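Local structure of protein DJ-1 homolog D (Arabidopsis thaliana, 4OGG) at residues C[130-136]-C[148-154]; C[173-177]-C[212-216]; C[326-331]-C[357-363]. The protein is a plant member of the DJ-1/PfpI family, built from two DJ-1-like domains in tandem within one chain. One frame throughout, in Å; residues are numbered along the deposited sequence.

Interaction 1 (C[130-136]-C[148-154]); sequences VNGRKCT and AGAKWVE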
ATOM      1  N   VAL C 130     -34.844  -3.381 -16.527  1.00 18.57           N
ATOM      2  CA  VAL C 130     -35.137  -4.405 -15.526  1.00 19.39           C
ATOM      3  C   VAL C 130     -36.579  -4.376 -15.028  1.00 20.42           C
ATOM      4  O   VAL C 130     -36.953  -5.158 -14.154  1.00 21.55           O
ATOM      5  CB  VAL C 130     -34.212  -4.270 -14.295  1.00 18.55           C
ATOM      6  CG1 VAL C 130     -32.754  -4.349 -14.725  1.00 19.57           C
ATOM      7  CG2 VAL C 130     -34.495  -2.959 -13.573  1.00 17.25           C
ATOM      8  N   ASN C 131     -37.384  -3.478 -15.584  1.00 20.50           N
ATOM      9  CA  ASN C 131     -38.777  -3.348 -15.174  1.00 21.93           C
ATOM     10  C   ASN C 131     -39.499  -4.687 -15.307  1.00 20.76           C
ATOM     11  O   ASN C 131     -39.609  -5.230 -16.402  1.00 21.33           O
ATOM     12  CB  ASN C 131     -39.482  -2.296 -16.030  1.00 24.33           C
ATOM     13  CG  ASN C 131     -40.701  -1.703 -15.344  1.00 28.06           C
ATOM     14  OD1 ASN C 131     -41.398  -2.381 -14.589  1.00 28.87           O
ATOM     15  ND2 ASN C 131     -40.971  -0.430 -15.618  1.00 29.89           N
ATOM     16  N   GLY C 132     -39.978  -5.214 -14.183  1.00 20.88           N
ATOM     17  CA  GLY C 132     -40.692  -6.479 -14.190  1.00 21.99           C
ATOM     18  C   GLY C 132     -39.829  -7.711 -14.402  1.00 22.75           C
ATOM     19  O   GLY C 132     -40.350  -8.814 -14.581  1.00 24.32           O
ATOM     20  N   ARG C 133     -38.512  -7.532 -14.376  1.00 22.65           N
ATOM     21  CA  ARG C 133     -37.576  -8.634 -14.577  1.00 22.15           C
ATOM     22  C   ARG C 133     -37.039  -9.180 -13.258  1.00 20.89           C
ATOM     23  O   ARG C 133     -36.686  -8.416 -12.360  1.00 20.40           O
ATOM     24  CB  ARG C 133     -36.395  -8.164 -15.433  1.00 24.76           C
ATOM     25  CG  ARG C 133     -36.764  -7.751 -16.847  1.00 29.27           C
ATOM     26  CD  ARG C 133     -36.925  -8.964 -17.743  1.00 33.33           C
ATOM     27  NE  ARG C 133     -35.709  -9.277 -18.487  1.00 36.63           N
ATOM     28  CZ  ARG C 133     -35.197  -8.501 -19.437  1.00 38.53           C
ATOM     29  NH1 ARG C 133     -35.793  -7.360 -19.760  1.00 40.75           N
ATOM     30  NH2 ARG C 133     -34.092  -8.870 -20.071  1.00 39.15           N
ATOM     31  N   LYS C 134     -36.985 -10.503 -13.135  1.00 20.07           N
ATOM     32  CA  LYS C 134     -36.440 -11.103 -11.923  1.00 19.25           C
ATOM     33  C   LYS C 134     -34.926 -11.003 -12.025  1.00 18.05           C
ATOM     34  O   LYS C 134     -34.342 -11.322 -13.061  1.00 15.75           O
ATOM     35  CB  LYS C 134     -36.846 -12.573 -11.793  1.00 22.89           C
ATOM     36  CG  LYS C 134     -38.312 -12.780 -11.457  1.00 27.56           C
ATOM     37  CD  LYS C 134     -38.606 -14.234 -11.127  1.00 32.16           C
ATOM     38  CE  LYS C 134     -37.848 -14.692  -9.888  1.00 34.80           C
ATOM     39  NZ  LYS C 134     -38.202 -16.093  -9.506  1.00 38.36           N
ATOM     40  N   CYS C 135     -34.288 -10.550 -10.956  1.00 15.48           N
ATOM     41  CA  CYS C 135     -32.842 -10.423 -10.967  1.00 16.52           C
ATOM     42  C   CYS C 135     -32.283 -10.219  -9.571  1.00 16.22           C
ATOM     43  O   CYS C 135     -32.998  -9.808  -8.657  1.00 15.96           O
ATOM     44  CB  CYS C 135     -32.425  -9.243 -11.860  1.00 18.20           C
ATOM     45  SG  CYS C 135     -33.144  -7.629 -11.402  1.00 19.78           S
ATOM     46  N   THR C 136     -31.005 -10.541  -9.413  1.00 15.44           N
ATOM     47  CA  THR C 136     -30.315 -10.339  -8.150  1.00 14.27           C
ATOM     48  C   THR C 136     -29.125  -9.453  -8.505  1.00 15.13           C
ATOM     49  O   THR C 136     -28.958  -9.067  -9.665  1.00 12.31           O
ATOM     50  CB  THR C 136     -29.803 -11.666  -7.536  1.00 15.51           C
ATOM     51  OG1 THR C 136     -29.311 -11.421  -6.210  1.00 13.83           O
ATOM     52  CG2 THR C 136     -28.675 -12.247  -8.367  1.00 15.00           C
ATOM     53  N   ALA C 148     -36.286   0.693  -9.984  1.00 19.42           N
ATOM     54  CA  ALA C 148     -36.389   0.601 -11.435  1.00 19.22           C
ATOM     55  C   ALA C 148     -37.445  -0.407 -11.886  1.00 19.47           C
ATOM     56  O   ALA C 148     -37.532  -0.734 -13.070  1.00 20.56           O
ATOM     57  CB  ALA C 148     -35.031   0.245 -12.034  1.00 18.88           C
ATOM     58  N   GLY C 149     -38.234  -0.906 -10.936  1.00 19.12           N
ATOM     59  CA  GLY C 149     -39.298  -1.847 -11.260  1.00 18.08           C
ATOM     60  C   GLY C 149     -38.940  -3.320 -11.308  1.00 17.94           C
ATOM     61  O   GLY C 149     -39.758  -4.150 -11.705  1.00 16.76           O
ATOM     62  N   ALA C 150     -37.726  -3.661 -10.893  1.00 18.07           N
ATOM     63  CA  ALA C 150     -37.286  -5.048 -10.916  1.00 17.58           C
ATOM     64  C   ALA C 150     -37.938  -5.916  -9.850  1.00 19.02           C
ATOM     65  O   ALA C 150     -38.365  -5.427  -8.801  1.00 19.53           O
ATOM     66  CB  ALA C 150     -35.771  -5.109 -10.764  1.00 17.71           C
ATOM     67  N   LYS C 151     -38.033  -7.209 -10.143  1.00 18.22           N
ATOM     68  CA  LYS C 151     -38.561  -8.171  -9.190  1.00 18.41           C
ATOM     69  C   LYS C 151     -37.277  -8.628  -8.513  1.00 18.18           C
ATOM     70  O   LYS C 151     -36.653  -9.614  -8.906  1.00 16.66           O
ATOM     71  CB  LYS C 151     -39.251  -9.325  -9.912  1.00 19.91           C
ATOM     72  CG  LYS C 151     -40.481  -8.878 -10.690  1.00 22.38           C
ATOM     73  CD  LYS C 151     -41.306 -10.062 -11.155  1.00 25.19           C
ATOM     74  CE  LYS C 151     -42.631  -9.603 -11.743  1.00 26.37           C
ATOM     75  NZ  LYS C 151     -43.559 -10.749 -11.957  1.00 27.56           N
ATOM     76  N   TRP C 152     -36.877  -7.851  -7.513  1.00 19.22           N
ATOM     77  CA  TRP C 152     -35.652  -8.077  -6.765  1.00 18.15           C
ATOM     78  C   TRP C 152     -35.586  -9.404  -6.030  1.00 19.00           C
ATOM     79  O   TRP C 152     -36.563  -9.851  -5.426  1.00 18.95           O
ATOM     80  CB  TRP C 152     -35.450  -6.919  -5.781  1.00 18.02           C
ATOM     81  CG  TRP C 152     -34.306  -7.095  -4.833  1.00 18.97           C
ATOM     82  CD1 TRP C 152     -34.382  -7.239  -3.479  1.00 19.41           C
ATOM     83  CD2 TRP C 152     -32.912  -7.132  -5.162  1.00 16.63           C
ATOM     84  NE1 TRP C 152     -33.124  -7.362  -2.941  1.00 18.47           N
ATOM     85  CE2 TRP C 152     -32.202  -7.301  -3.952  1.00 17.25           C
ATOM     86  CE3 TRP C 152     -32.193  -7.040  -6.363  1.00 14.29           C
ATOM     87  CZ2 TRP C 152     -30.804  -7.379  -3.904  1.00 16.38           C
ATOM     88  CZ3 TRP C 152     -30.801  -7.118  -6.316  1.00 14.73           C
ATOM     89  CH2 TRP C 152     -30.124  -7.286  -5.093  1.00 16.21           C
ATOM     90  N   VAL C 153     -34.414 -10.025  -6.098  1.00 18.44           N
ATOM     91  CA  VAL C 153     -34.160 -11.290  -5.429  1.00 19.81           C
ATOM     92  C   VAL C 153     -32.939 -11.095  -4.536  1.00 19.98           C
ATOM     93  O   VAL C 153     -31.801 -11.186  -4.991  1.00 17.90           O
ATOM     94  CB  VAL C 153     -33.875 -12.417  -6.446  1.00 20.83           C
ATOM     95  CG1 VAL C 153     -33.551 -13.715  -5.712  1.00 22.37           C
ATOM     96  CG2 VAL C 153     -35.080 -12.612  -7.356  1.00 20.73           C
ATOM     97  N   GLU C 154     -33.188 -10.797  -3.265  1.00 20.16           N
ATOM     98  CA  GLU C 154     -32.116 -10.592  -2.299  1.00 21.06           C
ATOM     99  C   GLU C 154     -31.186 -11.803  -2.334  1.00 21.39           C
ATOM    100  O   GLU C 154     -31.640 -12.942  -2.239  1.00 22.48           O
ATOM    101  CB  GLU C 154     -32.714 -10.439  -0.898  1.00 22.03           C
ATOM    102  CG  GLU C 154     -31.736 -10.000   0.180  1.00 23.83           C
ATOM    103  CD  GLU C 154     -31.204  -8.598  -0.048  1.00 22.94           C
ATOM    104  OE1 GLU C 154     -32.003  -7.703  -0.397  1.00 25.67           O
ATOM    105  OE2 GLU C 154     -29.990  -8.385   0.134  1.00 26.22           O
TER
HETATM  106  O   HOH W   1     -36.100  -0.794 -15.603  1.00 17.32           O
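Lys151 and Lys134 form a parallel bridge between strands 134-135 and 151-152, the two strands of a small beta-alpha-beta unit whose helix, 142-147, comes between them in sequence. The backbone bonds follow the parallel pattern. Lys151 N gives to Arg133 O at 2.9 Å, and Lys151 O takes Cys135 N at 3.3 Å. Val153 N then returns to Cys135 O. Upstream, a type II turn from Val130 to Arg133 presents Gly132 N to Gly149 O at 2.7 Å. Gly149 is also the C-prime residue of the Schellman motif that ends helix 142-147.

Lys151 can be followed outward. Its CB lies over Arg133 O and Lys134 CA. CG, CD and CE then run past Gly132 O, with CE 3.7 Å from it. The chain is extended beyond CG, which carries the ammonium away from the strands. The Lys134 chain crosses it, CG against Lys151 CB.

Cys135 and Trp152 point to the other face. Cys135 SG rests on Ala150 CB at 3.7 Å, and Val130 CG2 touches both Ala148 CB and Ala150 CB. The indole meets Thr136 through CZ3, and its NE1 bonds Glu154 OE1 in the ring plane. Thr136 has OG1 opposite its own N (chi1 -172°), which aims the hydroxyl at Val153 O. That bond, 2.8 Å from Thr136 OG1 to Val153 O, is nearly collinear with the C=O.

Interaction 2 (C[173-177]-C[212-216]); sequences YEGHP and KVPFQ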
ATOM      1  N   TYR C 173     -18.435 -12.467  -7.290  1.00 14.42           N
ATOM      2  CA  TYR C 173     -17.613 -13.372  -8.079  1.00 13.59           C
ATOM      3  C   TYR C 173     -17.681 -14.812  -7.577  1.00 13.83           C
ATOM      4  O   TYR C 173     -17.226 -15.732  -8.251  1.00 13.29           O
ATOM      5  CB  TYR C 173     -16.158 -12.879  -8.153  1.00 14.16           C
ATOM      6  CG  TYR C 173     -15.505 -12.487  -6.843  1.00 13.56           C
ATOM      7  CD1 TYR C 173     -15.226 -13.439  -5.858  1.00 14.66           C
ATOM      8  CD2 TYR C 173     -15.133 -11.164  -6.606  1.00 15.21           C
ATOM      9  CE1 TYR C 173     -14.586 -13.073  -4.666  1.00 17.06           C
ATOM     10  CE2 TYR C 173     -14.497 -10.790  -5.422  1.00 16.48           C
ATOM     11  CZ  TYR C 173     -14.228 -11.743  -4.458  1.00 16.61           C
ATOM     12  OH  TYR C 173     -13.612 -11.364  -3.283  1.00 19.46           O
ATOM     13  N   GLU C 174     -18.259 -15.017  -6.397  1.00 14.55           N
ATOM     14  CA  GLU C 174     -18.388 -16.371  -5.881  1.00 15.73           C
ATOM     15  C   GLU C 174     -19.437 -17.148  -6.673  1.00 15.15           C
ATOM     16  O   GLU C 174     -19.525 -18.373  -6.572  1.00 16.30           O
ATOM     17  CB  GLU C 174     -18.748 -16.348  -4.394  1.00 18.96           C
ATOM     18  CG  GLU C 174     -17.550 -16.037  -3.515  1.00 22.87           C
ATOM     19  CD  GLU C 174     -16.360 -16.927  -3.852  1.00 28.20           C
ATOM     20  OE1 GLU C 174     -16.500 -18.168  -3.777  1.00 29.66           O
ATOM     21  OE2 GLU C 174     -15.286 -16.389  -4.199  1.00 28.92           O
ATOM     22  N   GLY C 175     -20.227 -16.429  -7.464  1.00 14.17           N
ATOM     23  CA  GLY C 175     -21.244 -17.076  -8.275  1.00 14.28           C
ATOM     24  C   GLY C 175     -20.780 -17.280  -9.710  1.00 13.92           C
ATOM     25  O   GLY C 175     -21.561 -17.708 -10.563  1.00 14.06           O
ATOM     26  N   HIS C 176     -19.510 -16.986  -9.985  1.00 13.51           N
ATOM     27  CA  HIS C 176     -18.977 -17.139 -11.338  1.00 13.25           C
ATOM     28  C   HIS C 176     -19.270 -18.479 -12.015  1.00 13.92           C
ATOM     29  O   HIS C 176     -19.631 -18.508 -13.189  1.00 13.72           O
ATOM     30  CB  HIS C 176     -17.458 -16.918 -11.372  1.00 12.34           C
ATOM     31  CG  HIS C 176     -17.041 -15.480 -11.460  1.00 14.58           C
ATOM     32  ND1 HIS C 176     -17.818 -14.507 -12.051  1.00 15.29           N
ATOM     33  CD2 HIS C 176     -15.891 -14.867 -11.090  1.00 11.90           C
ATOM     34  CE1 HIS C 176     -17.164 -13.358 -12.043  1.00 12.80           C
ATOM     35  NE2 HIS C 176     -15.992 -13.550 -11.466  1.00 16.61           N
ATOM     36  N   PRO C 177     -19.104 -19.608 -11.295  1.00 12.36           N
ATOM     37  CA  PRO C 177     -19.370 -20.910 -11.924  1.00 13.17           C
ATOM     38  C   PRO C 177     -20.732 -21.026 -12.612  1.00 13.58           C
ATOM     39  O   PRO C 177     -20.808 -21.271 -13.821  1.00 14.06           O
ATOM     40  CB  PRO C 177     -19.214 -21.891 -10.762  1.00 14.43           C
ATOM     41  CG  PRO C 177     -18.138 -21.239  -9.927  1.00 14.53           C
ATOM     42  CD  PRO C 177     -18.598 -19.782  -9.921  1.00 13.34           C
ATOM     43  N   LYS C 212      -7.653 -18.482  -9.273  1.00 14.50           N
ATOM     44  CA  LYS C 212      -9.069 -18.210  -9.487  1.00 12.56           C
ATOM     45  C   LYS C 212      -9.619 -18.507 -10.875  1.00 12.09           C
ATOM     46  O   LYS C 212     -10.684 -19.111 -10.999  1.00 13.88           O
ATOM     47  CB  LYS C 212      -9.390 -16.754  -9.135  1.00 12.11           C
ATOM     48  CG  LYS C 212     -10.861 -16.523  -8.770  1.00 13.82           C
ATOM     49  CD  LYS C 212     -11.175 -17.083  -7.380  1.00 15.04           C
ATOM     50  CE  LYS C 212     -12.556 -16.653  -6.895  1.00 15.48           C
ATOM     51  NZ  LYS C 212     -12.840 -17.114  -5.501  1.00 16.69           N
ATOM     52  N   VAL C 213      -8.914 -18.082 -11.915  1.00 13.48           N
ATOM     53  CA  VAL C 213      -9.411 -18.303 -13.267  1.00 12.22           C
ATOM     54  C   VAL C 213      -9.566 -19.776 -13.639  1.00 14.12           C
ATOM     55  O   VAL C 213     -10.652 -20.202 -14.036  1.00 14.26           O
ATOM     56  CB  VAL C 213      -8.539 -17.573 -14.314  1.00 13.28           C
ATOM     57  CG1 VAL C 213      -9.073 -17.838 -15.718  1.00 13.49           C
ATOM     58  CG2 VAL C 213      -8.560 -16.072 -14.034  1.00 13.23           C
ATOM     59  N   PRO C 214      -8.495 -20.577 -13.519  1.00 14.42           N
ATOM     60  CA  PRO C 214      -8.670 -21.990 -13.880  1.00 15.32           C
ATOM     61  C   PRO C 214      -9.673 -22.678 -12.952  1.00 15.46           C
ATOM     62  O   PRO C 214     -10.493 -23.488 -13.392  1.00 15.47           O
ATOM     63  CB  PRO C 214      -7.261 -22.567 -13.732  1.00 13.52           C
ATOM     64  CG  PRO C 214      -6.371 -21.373 -14.006  1.00 15.35           C
ATOM     65  CD  PRO C 214      -7.078 -20.280 -13.239  1.00 14.54           C
ATOM     66  N   PHE C 215      -9.609 -22.338 -11.669  1.00 14.63           N
ATOM     67  CA  PHE C 215     -10.493 -22.933 -10.671  1.00 14.59           C
ATOM     68  C   PHE C 215     -11.960 -22.708 -11.015  1.00 15.02           C
ATOM     69  O   PHE C 215     -12.741 -23.657 -11.090  1.00 16.22           O
ATOM     70  CB  PHE C 215     -10.172 -22.356  -9.285  1.00 14.34           C
ATOM     71  CG  PHE C 215     -10.879 -23.050  -8.151  1.00 16.37           C
ATOM     72  CD1 PHE C 215     -12.076 -22.549  -7.647  1.00 16.79           C
ATOM     73  CD2 PHE C 215     -10.346 -24.201  -7.584  1.00 17.81           C
ATOM     74  CE1 PHE C 215     -12.732 -23.185  -6.592  1.00 18.19           C
ATOM     75  CE2 PHE C 215     -10.995 -24.847  -6.528  1.00 17.56           C
ATOM     76  CZ  PHE C 215     -12.190 -24.336  -6.032  1.00 18.51           C
ATOM     77  N   GLN C 216     -12.334 -21.457 -11.249  1.00 13.49           N
ATOM     78  CA  GLN C 216     -13.719 -21.161 -11.573  1.00 13.93           C
ATOM     79  C   GLN C 216     -14.109 -21.552 -12.994  1.00 14.24           C
ATOM     80  O   GLN C 216     -15.274 -21.844 -13.257  1.00 15.22           O
ATOM     81  CB  GLN C 216     -14.014 -19.685 -11.308  1.00 14.09           C
ATOM     82  CG  GLN C 216     -13.918 -19.360  -9.826  1.00 12.73           C
ATOM     83  CD  GLN C 216     -14.609 -18.074  -9.457  1.00 15.87           C
ATOM     84  OE1 GLN C 216     -15.414 -18.036  -8.525  1.00 16.79           O
ATOM     85  NE2 GLN C 216     -14.297 -17.008 -10.174  1.00 11.21           N
TER
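Glu174 and Lys212 meet in a salt bridge, with Lys212 NZ 2.9 Å from Glu174 OE2. The ammonium uses the syn lone pair of OE2, on the side of the other carboxylate oxygen. The two side chains cross at about a right angle. Each needs a bend to get there. The CB of Glu174 starts away from the 212-216 helix, and a fold at chi2 (-51°) turns the carboxylate back. Lys212 starts toward its partner and bends at chi2 (74°). Beyond that bend the chain is extended, and NZ reaches the carboxylate while Lys212 CE passes Tyr173 CD1 at 4.3 Å.

The carboxylate also lies against its own neighbour, with Glu174 OE2 in the plane of the Tyr173 ring at its edge. The Tyr173 hydroxyl leaves the contact and bonds His50 O. Tyr16 packs edge-to-face with the same ring.

The contact joins the two DJ-1/PfpI repeats of the chain. Residues 173-177 belong to the first and lead into helix 176-186, with Gly175 as its N-cap. Residues 212-216 lie in helix 208-221 of the second, which is kinked at Pro214.

Gln216 fills the middle of the contact. Its chain, extended beyond CG, carries its end toward Tyr173 and His176. The orientation of the terminal amide is doubtful. Tyr173 CA sits over the centre of the imidazole of His176, 3.7 Å above its plane. Val20 of helix 15-27 also touches the Gln216 side chain.

Interaction 3 (C[326-331]-C[357-363]); sequences RKCTAY and DGNLVTG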
ATOM      1  N   ARG C 326      10.382 -35.031 -20.791  1.00 34.24           N
ATOM      2  CA  ARG C 326       9.092 -34.428 -21.108  1.00 33.58           C
ATOM      3  C   ARG C 326       9.272 -33.041 -21.715  1.00 33.49           C
ATOM      4  O   ARG C 326      10.257 -32.357 -21.440  1.00 34.25           O
ATOM      5  CB  ARG C 326       8.225 -34.336 -19.843  1.00 33.00           C
ATOM      6  CG  ARG C 326       7.985 -35.675 -19.147  1.00 32.15           C
ATOM      7  CD  ARG C 326       7.381 -36.697 -20.100  1.00 31.69           C
ATOM      8  NE  ARG C 326       6.016 -36.360 -20.493  1.00 31.21           N
ATOM      9  CZ  ARG C 326       4.942 -36.586 -19.744  1.00 28.81           C
ATOM     10  NH1 ARG C 326       5.064 -37.157 -18.556  1.00 29.19           N
ATOM     11  NH2 ARG C 326       3.741 -36.239 -20.186  1.00 29.94           N
ATOM     12  N   LYS C 327       8.323 -32.636 -22.554  1.00 32.88           N
ATOM     13  CA  LYS C 327       8.373 -31.325 -23.196  1.00 32.03           C
ATOM     14  C   LYS C 327       7.386 -30.399 -22.496  1.00 30.22           C
ATOM     15  O   LYS C 327       6.236 -30.773 -22.265  1.00 29.64           O
ATOM     16  CB  LYS C 327       8.002 -31.434 -24.678  1.00 31.94           C
ATOM     17  CG  LYS C 327       8.873 -32.387 -25.489  1.00 35.73           C
ATOM     18  CD  LYS C 327       8.483 -32.355 -26.963  1.00 36.50           C
ATOM     19  CE  LYS C 327       9.246 -33.397 -27.774  1.00 38.68           C
ATOM     20  NZ  LYS C 327       8.913 -34.791 -27.357  1.00 38.83           N
ATOM     21  N   CYS C 328       7.827 -29.193 -22.157  1.00 28.85           N
ATOM     22  CA  CYS C 328       6.947 -28.251 -21.480  1.00 26.48           C
ATOM     23  C   CYS C 328       7.499 -26.834 -21.450  1.00 25.10           C
ATOM     24  O   CYS C 328       8.677 -26.597 -21.728  1.00 24.21           O
ATOM     25  CB  CYS C 328       6.691 -28.710 -20.040  1.00 28.19           C
ATOM     26  SG  CYS C 328       8.145 -28.610 -18.946  1.00 30.19           S
ATOM     27  N   THR C 329       6.625 -25.892 -21.119  1.00 23.93           N
ATOM     28  CA  THR C 329       7.014 -24.497 -21.014  1.00 22.26           C
ATOM     29  C   THR C 329       6.768 -24.090 -19.565  1.00 19.97           C
ATOM     30  O   THR C 329       6.348 -24.907 -18.748  1.00 19.80           O
ATOM     31  CB  THR C 329       6.178 -23.601 -21.946  1.00 22.28           C
ATOM     32  OG1 THR C 329       6.742 -22.282 -21.973  1.00 22.94           O
ATOM     33  CG2 THR C 329       4.734 -23.516 -21.465  1.00 22.10           C
ATOM     34  N   ALA C 330       7.037 -22.830 -19.254  1.00 19.72           N
ATOM     35  CA  ALA C 330       6.840 -22.306 -17.907  1.00 19.73           C
ATOM     36  C   ALA C 330       7.184 -20.829 -17.954  1.00 19.76           C
ATOM     37  O   ALA C 330       7.513 -20.302 -19.017  1.00 19.87           O
ATOM     38  CB  ALA C 330       7.758 -23.023 -16.921  1.00 18.24           C
ATOM     39  N   TYR C 331       7.103 -20.153 -16.816  1.00 20.66           N
ATOM     40  CA  TYR C 331       7.459 -18.744 -16.792  1.00 21.15           C
ATOM     41  C   TYR C 331       8.895 -18.712 -17.314  1.00 22.05           C
ATOM     42  O   TYR C 331       9.700 -19.570 -16.959  1.00 21.68           O
ATOM     43  CB  TYR C 331       7.405 -18.188 -15.366  1.00 22.17           C
ATOM     44  CG  TYR C 331       7.588 -16.690 -15.327  1.00 22.95           C
ATOM     45  CD1 TYR C 331       6.631 -15.841 -15.887  1.00 22.88           C
ATOM     46  CD2 TYR C 331       8.743 -16.121 -14.799  1.00 21.33           C
ATOM     47  CE1 TYR C 331       6.822 -14.463 -15.927  1.00 22.95           C
ATOM     48  CE2 TYR C 331       8.948 -14.742 -14.835  1.00 23.02           C
ATOM     49  CZ  TYR C 331       7.983 -13.920 -15.404  1.00 23.29           C
ATOM     50  OH  TYR C 331       8.187 -12.561 -15.470  1.00 25.09           O
ATOM     51  N   ASP C 357       1.870 -32.097 -23.722  1.00 25.85           N
ATOM     52  CA  ASP C 357       2.817 -33.184 -23.933  1.00 27.69           C
ATOM     53  C   ASP C 357       2.248 -34.384 -23.203  1.00 27.86           C
ATOM     54  O   ASP C 357       2.436 -34.537 -21.995  1.00 27.73           O
ATOM     55  CB  ASP C 357       4.197 -32.827 -23.366  1.00 29.59           C
ATOM     56  CG  ASP C 357       5.183 -33.983 -23.459  1.00 33.49           C
ATOM     57  OD1 ASP C 357       5.299 -34.583 -24.549  1.00 33.63           O
ATOM     58  OD2 ASP C 357       5.846 -34.289 -22.443  1.00 35.05           O
ATOM     59  N   GLY C 358       1.539 -35.232 -23.939  1.00 27.24           N
ATOM     60  CA  GLY C 358       0.936 -36.393 -23.318  1.00 27.55           C
ATOM     61  C   GLY C 358      -0.094 -35.927 -22.310  1.00 26.94           C
ATOM     62  O   GLY C 358      -1.036 -35.220 -22.665  1.00 26.90           O
ATOM     63  N   ASN C 359       0.095 -36.300 -21.049  1.00 27.27           N
ATOM     64  CA  ASN C 359      -0.828 -35.927 -19.983  1.00 26.22           C
ATOM     65  C   ASN C 359      -0.451 -34.597 -19.339  1.00 25.70           C
ATOM     66  O   ASN C 359      -1.115 -34.146 -18.408  1.00 26.57           O
ATOM     67  CB  ASN C 359      -0.832 -37.003 -18.898  1.00 27.51           C
ATOM     68  CG  ASN C 359       0.451 -37.009 -18.079  1.00 28.75           C
ATOM     69  OD1 ASN C 359       1.552 -37.021 -18.628  1.00 30.78           O
ATOM     70  ND2 ASN C 359       0.311 -37.002 -16.758  1.00 28.27           N
ATOM     71  N   LEU C 360       0.605 -33.968 -19.841  1.00 23.89           N
ATOM     72  CA  LEU C 360       1.075 -32.713 -19.264  1.00 23.12           C
ATOM     73  C   LEU C 360       0.761 -31.454 -20.067  1.00 21.43           C
ATOM     74  O   LEU C 360       1.158 -31.324 -21.223  1.00 21.57           O
ATOM     75  CB  LEU C 360       2.585 -32.800 -19.033  1.00 23.28           C
ATOM     76  CG  LEU C 360       3.264 -31.608 -18.353  1.00 24.05           C
ATOM     77  CD1 LEU C 360       2.746 -31.466 -16.927  1.00 22.71           C
ATOM     78  CD2 LEU C 360       4.767 -31.816 -18.356  1.00 23.51           C
ATOM     79  N   VAL C 361       0.050 -30.523 -19.436  1.00 21.12           N
ATOM     80  CA  VAL C 361      -0.295 -29.251 -20.064  1.00 19.32           C
ATOM     81  C   VAL C 361       0.424 -28.153 -19.289  1.00 18.28           C
ATOM     82  O   VAL C 361       0.293 -28.061 -18.066  1.00 18.92           O
ATOM     83  CB  VAL C 361      -1.817 -28.961 -20.004  1.00 20.19           C
ATOM     84  CG1 VAL C 361      -2.095 -27.558 -20.538  1.00 18.70           C
ATOM     85  CG2 VAL C 361      -2.584 -29.998 -20.820  1.00 20.77           C
ATOM     86  N   THR C 362       1.185 -27.326 -19.993  1.00 18.72           N
ATOM     87  CA  THR C 362       1.911 -26.253 -19.330  1.00 19.65           C
ATOM     88  C   THR C 362       1.689 -24.879 -19.935  1.00 19.29           C
ATOM     89  O   THR C 362       1.582 -24.722 -21.155  1.00 18.46           O
ATOM     90  CB  THR C 362       3.438 -26.529 -19.296  1.00 19.16           C
ATOM     91  OG1 THR C 362       3.905 -26.840 -20.616  1.00 19.79           O
ATOM     92  CG2 THR C 362       3.746 -27.680 -18.360  1.00 20.65           C
ATOM     93  N   GLY C 363       1.620 -23.889 -19.050  1.00 17.90           N
ATOM     94  CA  GLY C 363       1.440 -22.506 -19.451  1.00 17.99           C
ATOM     95  C   GLY C 363       2.600 -21.703 -18.891  1.00 18.02           C
ATOM     96  O   GLY C 363       3.325 -22.185 -18.018  1.00 17.51           O
TER
HETATM   97  O   HOH W   2       3.252 -39.004 -17.374  1.00 45.28           O
HETATM   98  O   HOH W   3       3.644 -29.358 -21.541  1.00 22.00           O
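From Arg326 beside Asp357 to Ala330 beside Gly363, the two backbones run side by side with no backbone hydrogen bond between them. Their closest CA atoms are 5.6 Å apart, at Ala330 and Gly363. A type II' turn from Asp357 to Leu360 reverses the second segment, and Gly358 sits in it with positive phi. At the far end Ala330 CA makes a CH...O contact with Gly363 O.

Arg326, bent at chi2 and chi3, brings the edge of its guanidinium to the turn. It holds Asp357 side-on with two nitrogens. Arg326 NE makes a salt bridge to Asp357 OD2 at 2.8 Å, and NH2 bonds Asp357 O. Arg326 NH2 also bonds Asn359 OD1 at 2.8 Å and 170°, with guanidinium and amide nearly coplanar. Water 2 links NH1 to the same OD1. Asp357 OD2 is gripped twice, since Lys327 N comes to it at 3.0 Å from the face opposite to Arg326 NE. The turn carbonyl of Asp357 is shared likewise, by Arg326 NH2 and Leu360 N from opposite faces.

The contact links two sheets of the second DJ-1/PfpI repeat. Strand 327-328 pairs with 344-345 in a small parallel sheet, while 355-357 and 360-362 form the hairpin at one side of the six-stranded sheet.

Further along, Thr362 stands in for a backbone acceptor. With chi1 at 52°, its OG1 lies between its own N and carbonyl carbon and takes Thr329 N at 2.9 Å, almost straight at 174°. Thr329 OG1 turns to Leu346 O instead. Cys328 CB packs on Leu360 CD2 at 4.0 Å and on Thr362 CG2 at 3.5 Å.

How the interactions relate
The three contacts follow one another along the chain, each closing before the next opens. Interaction 1 lies in the first DJ-1/PfpI range and interaction 3 in the second. Interaction 2 joins the two ranges and sits near the middle, its centre about 6 Å from that of the chain. The centres of interactions 1 and 3 each lie about 24 Å from it, and about 47 Å from one another, on opposite sides of the chain's centre. Strands 134-135 and 327-328 hold matching places in the two repeats, each in a small parallel pair. Interaction 1 is such a pair; interaction 3 joins the counterpart strand to the hairpin at one side of the main sheet.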